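Local coordinates for protein ATP-dependent protease (Xanthomonas campestris pv. campestris, PDB 7CAY) that probably binds protein substrates, as a homologue of the N-terminal substrate-binding domain of the ATP-dependent Lon protease, at residues Gly67-Glu73 against Leu87-Phe93. Residues are numbered along the deposited sequence; the frame is centred on the assembly and turned at random.
Sequences GTEVRIE and LRGTRRF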
ATOM      1  N   GLY A  67       4.182   5.414   0.734  1.00 50.12           N
ATOM      2  CA  GLY A  67       2.788   5.028   0.781  1.00 52.12           C
ATOM      3  C   GLY A  67       2.391   4.303  -0.490  1.00 54.75           C
ATOM      4  O   GLY A  67       3.197   4.133  -1.406  1.00 58.22           O
ATOM      5  N   THR A  68       1.127   3.885  -0.532  1.00 62.03           N
ATOM      6  CA  THR A  68       0.607   3.093  -1.642  1.00 58.28           C
ATOM      7  C   THR A  68      -0.681   3.721  -2.153  1.00 57.31           C
ATOM      8  O   THR A  68      -1.626   3.920  -1.383  1.00 54.49           O
ATOM      9  CB  THR A  68       0.356   1.644  -1.216  1.00 54.99           C
ATOM     10  OG1 THR A  68       1.554   1.089  -0.661  1.00 53.62           O
ATOM     11  CG2 THR A  68      -0.064   0.816  -2.405  1.00 55.06           C
ATOM     12  N   GLU A  69      -0.717   4.027  -3.448  1.00 57.14           N
ATOM     13  CA  GLU A  69      -1.940   4.518  -4.065  1.00 58.45           C
ATOM     14  C   GLU A  69      -2.987   3.411  -4.107  1.00 58.40           C
ATOM     15  O   GLU A  69      -2.665   2.238  -4.315  1.00 59.97           O
ATOM     16  CB  GLU A  69      -1.658   5.028  -5.478  1.00 60.53           C
ATOM     17  CG  GLU A  69      -2.843   5.721  -6.132  1.00 61.40           C
ATOM     18  CD  GLU A  69      -2.613   6.022  -7.598  1.00 64.25           C
ATOM     19  OE1 GLU A  69      -2.123   5.128  -8.324  1.00 65.79           O
ATOM     20  OE2 GLU A  69      -2.916   7.157  -8.025  1.00 65.15           O
ATOM     21  N   VAL A  70      -4.248   3.787  -3.908  1.00 58.08           N
ATOM     22  CA  VAL A  70      -5.341   2.825  -3.859  1.00 58.88           C
ATOM     23  C   VAL A  70      -6.232   3.004  -5.078  1.00 61.43           C
ATOM     24  O   VAL A  70      -6.363   4.102  -5.632  1.00 60.42           O
ATOM     25  CB  VAL A  70      -6.173   2.951  -2.563  1.00 58.50           C
ATOM     26  CG1 VAL A  70      -5.282   2.837  -1.340  1.00 57.53           C
ATOM     27  CG2 VAL A  70      -6.951   4.259  -2.545  1.00 58.00           C
ATOM     28  N   ARG A  71      -6.835   1.899  -5.502  1.00 61.31           N
ATOM     29  CA  ARG A  71      -7.957   1.906  -6.427  1.00 64.26           C
ATOM     30  C   ARG A  71      -9.191   1.446  -5.668  1.00 63.49           C
ATOM     31  O   ARG A  71      -9.159   0.407  -4.998  1.00 62.84           O
ATOM     32  CB  ARG A  71      -7.704   0.995  -7.631  1.00 68.28           C
ATOM     33  CG  ARG A  71      -8.881   0.940  -8.593  1.00 71.75           C
ATOM     34  CD  ARG A  71      -8.645   0.000  -9.763  1.00 76.50           C
ATOM     35  NE  ARG A  71      -8.573  -1.399  -9.353  1.00 79.47           N
ATOM     36  CZ  ARG A  71      -7.519  -2.186  -9.551  1.00 82.43           C
ATOM     37  NH1 ARG A  71      -6.442  -1.714 -10.167  1.00 83.69           N
ATOM     38  NH2 ARG A  71      -7.546  -3.450  -9.145  1.00 83.52           N
ATOM     39  N   ILE A  72     -10.270   2.222  -5.757  1.00 64.01           N
ATOM     40  CA  ILE A  72     -11.500   1.902  -5.035  1.00 66.18           C
ATOM     41  C   ILE A  72     -12.211   0.812  -5.832  1.00 71.06           C
ATOM     42  O   ILE A  72     -12.816   1.080  -6.872  1.00 72.61           O
ATOM     43  CB  ILE A  72     -12.390   3.131  -4.835  1.00 66.59           C
ATOM     44  CG1 ILE A  72     -11.549   4.407  -4.747  1.00 65.98           C
ATOM     45  CG2 ILE A  72     -13.222   2.979  -3.574  1.00 65.72           C
ATOM     46  CD1 ILE A  72     -10.654   4.477  -3.529  1.00 64.71           C
ATOM     47  N   GLU A  73     -12.145  -0.427  -5.341  1.00 69.10           N
ATOM     48  CA  GLU A  73     -12.714  -1.547  -6.084  1.00 74.38           C
ATOM     49  C   GLU A  73     -14.230  -1.612  -5.941  1.00 79.01           C
ATOM     50  O   GLU A  73     -14.947  -1.738  -6.941  1.00 80.25           O
ATOM     51  CB  GLU A  73     -12.077  -2.864  -5.634  1.00 73.84           C
ATOM     52  CG  GLU A  73     -10.737  -3.157  -6.292  1.00 74.07           C
ATOM     53  CD  GLU A  73     -10.528  -4.639  -6.546  1.00 75.94           C
ATOM     54  OE1 GLU A  73     -11.271  -5.454  -5.958  1.00 76.67           O
ATOM     55  OE2 GLU A  73      -9.628  -4.989  -7.341  1.00 76.76           O
ATOM     56  N   LEU A  87     -10.294  -1.423  -0.972  1.00 65.49           N
ATOM     57  CA  LEU A  87      -9.113  -0.760  -1.503  1.00 63.81           C
ATOM     58  C   LEU A  87      -8.080  -1.795  -1.923  1.00 65.71           C
ATOM     59  O   LEU A  87      -7.861  -2.784  -1.218  1.00 65.93           O
ATOM     60  CB  LEU A  87      -8.498   0.183  -0.465  1.00 60.43           C
ATOM     61  CG  LEU A  87      -9.433   1.214   0.165  1.00 58.00           C
ATOM     62  CD1 LEU A  87      -8.684   2.058   1.188  1.00 55.75           C
ATOM     63  CD2 LEU A  87     -10.051   2.083  -0.913  1.00 57.96           C
ATOM     64  N   ARG A  88      -7.449  -1.564  -3.074  1.00 61.74           N
ATOM     65  CA  ARG A  88      -6.353  -2.398  -3.546  1.00 62.58           C
ATOM     66  C   ARG A  88      -5.145  -1.523  -3.844  1.00 60.52           C
ATOM     67  O   ARG A  88      -5.280  -0.424  -4.393  1.00 60.63           O
ATOM     68  CB  ARG A  88      -6.740  -3.198  -4.795  1.00 65.57           C
ATOM     69  CG  ARG A  88      -5.720  -4.259  -5.185  1.00 67.25           C
ATOM     70  CD  ARG A  88      -6.098  -4.940  -6.485  1.00 70.27           C
ATOM     71  NE  ARG A  88      -7.402  -5.591  -6.407  1.00 72.57           N
ATOM     72  CZ  ARG A  88      -7.584  -6.861  -6.057  1.00 74.79           C
ATOM     73  NH1 ARG A  88      -6.542  -7.622  -5.749  1.00 75.51           N
ATOM     74  NH2 ARG A  88      -8.808  -7.371  -6.016  1.00 76.22           N
ATOM     75  N   GLY A  89      -3.964  -2.019  -3.479  1.00 58.55           N
ATOM     76  CA  GLY A  89      -2.742  -1.247  -3.652  1.00 58.38           C
ATOM     77  C   GLY A  89      -2.278  -1.219  -5.099  1.00 61.36           C
ATOM     78  O   GLY A  89      -2.085  -2.268  -5.726  1.00 62.64           O
ATOM     79  N   THR A  90      -2.085  -0.004  -5.632  1.00 62.91           N
ATOM     80  CA  THR A  90      -1.622   0.183  -6.996  1.00 62.91           C
ATOM     81  C   THR A  90      -0.190   0.699  -6.930  1.00 61.98           C
ATOM     82  O   THR A  90       0.724  -0.076  -6.596  1.00 62.52           O
ATOM     83  CB  THR A  90      -2.568   1.112  -7.768  1.00 62.07           C
ATOM     84  OG1 THR A  90      -2.607   2.394  -7.125  1.00 60.79           O
ATOM     85  CG2 THR A  90      -3.971   0.531  -7.800  1.00 61.41           C
ATOM     86  N   ARG A  91       0.061   1.976  -7.203  1.00 60.88           N
ATOM     87  CA  ARG A  91       1.422   2.486  -7.297  1.00 60.89           C
ATOM     88  C   ARG A  91       1.956   2.913  -5.936  1.00 59.03           C
ATOM     89  O   ARG A  91       1.203   3.318  -5.046  1.00 59.12           O
ATOM     90  CB  ARG A  91       1.488   3.670  -8.260  1.00 62.22           C
ATOM     91  CG  ARG A  91       1.160   3.334  -9.701  1.00 64.53           C
ATOM     92  CD  ARG A  91       1.131   4.599 -10.540  1.00 66.07           C
ATOM     93  NE  ARG A  91       0.127   5.540 -10.052  1.00 64.26           N
ATOM     94  CZ  ARG A  91      -0.012   6.784 -10.500  1.00 65.02           C
ATOM     95  NH1 ARG A  91       0.794   7.245 -11.446  1.00 67.28           N
ATOM     96  NH2 ARG A  91      -0.955   7.570  -9.998  1.00 64.04           N
ATOM     97  N   ARG A  92       3.275   2.826  -5.789  1.00 62.28           N
ATOM     98  CA  ARG A  92       3.956   3.321  -4.602  1.00 60.11           C
ATOM     99  C   ARG A  92       4.448   4.743  -4.837  1.00 61.11           C
ATOM    100  O   ARG A  92       4.796   5.123  -5.957  1.00 63.43           O
ATOM    101  CB  ARG A  92       5.136   2.423  -4.231  1.00 58.99           C
ATOM    102  CG  ARG A  92       4.747   1.021  -3.816  1.00 57.10           C
ATOM    103  CD  ARG A  92       5.970   0.130  -3.681  1.00 57.04           C
ATOM    104  NE  ARG A  92       6.802   0.172  -4.880  1.00 57.73           N
ATOM    105  CZ  ARG A  92       8.015   0.710  -4.935  1.00 56.60           C
ATOM    106  NH1 ARG A  92       8.560   1.245  -3.854  1.00 54.06           N
ATOM    107  NH2 ARG A  92       8.690   0.704  -6.075  1.00 59.26           N
ATOM    108  N   PHE A  93       4.476   5.529  -3.763  1.00 60.73           N
ATOM    109  CA  PHE A  93       4.917   6.911  -3.851  1.00 60.66           C
ATOM    110  C   PHE A  93       5.794   7.251  -2.657  1.00 59.49           C
ATOM    111  O   PHE A  93       5.815   6.541  -1.648  1.00 55.82           O
ATOM    112  CB  PHE A  93       3.732   7.886  -3.933  1.00 59.83           C
ATOM    113  CG  PHE A  93       2.746   7.747  -2.811  1.00 57.64           C
ATOM    114  CD1 PHE A  93       2.963   8.373  -1.593  1.00 57.12           C
ATOM    115  CD2 PHE A  93       1.587   7.010  -2.978  1.00 57.31           C
ATOM    116  CE1 PHE A  93       2.051   8.254  -0.561  1.00 55.22           C
ATOM    117  CE2 PHE A  93       0.669   6.888  -1.950  1.00 55.65           C
ATOM    118  CZ  PHE A  93       0.902   7.512  -0.742  1.00 54.55           C
TER
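Phe93 lays one face of its ring over the backbone of Gly67: the glycine CA stands 3.8 Å from the ring centroid and 25° off the ring normal, which meets the criteria for a CH-pi contact. The ring gets there with CG between the backbone N and the carbonyl carbon (chi1 55°), folding it back across the neighbouring strand, and Val110 and Cys49 also touch it. Reciprocal backbone bonds, including Phe93 N to Gly67 O at 3.0 Å, make this a hydrogen-bonded antiparallel pair. Between the pairs Thr68–Arg92 and Val70–Gly89 the register slips by one residue, a beta bulge that sets Thr90 and Arg91 opposite Glu69 in the hairpin that strands 66-74 and 83-100 form within the Lon substrate-binding domain. There Glu69 receives Thr90 N on its carbonyl and reaches Arg91 O with its own N. Its extended side chain lies alongside that of Arg91, which grips it side-on: Arg91 NE gives to Glu69 OE1 (2.9 Å) and Arg91 NH2 to Glu69 OE2 (2.8 Å), with the two planes 33° apart. Thr90 OG1 meets Glu69 OE1 at 3.0 Å, from the opposite face to the arginine NE, while Ser45 OG bonds to Glu69 OE2. Farther along, Glu73 OE1 accepts from Arg88 NH2 at 3.1 Å and Glu73 OE2 from Arg71 NH2 at 3.2 Å, so a shared carboxylate probably offsets the two arginine charges. On the face opposite Arg71 and Arg88, Leu87 CD2 packs against Ile72 CD1 at 3.6 Å.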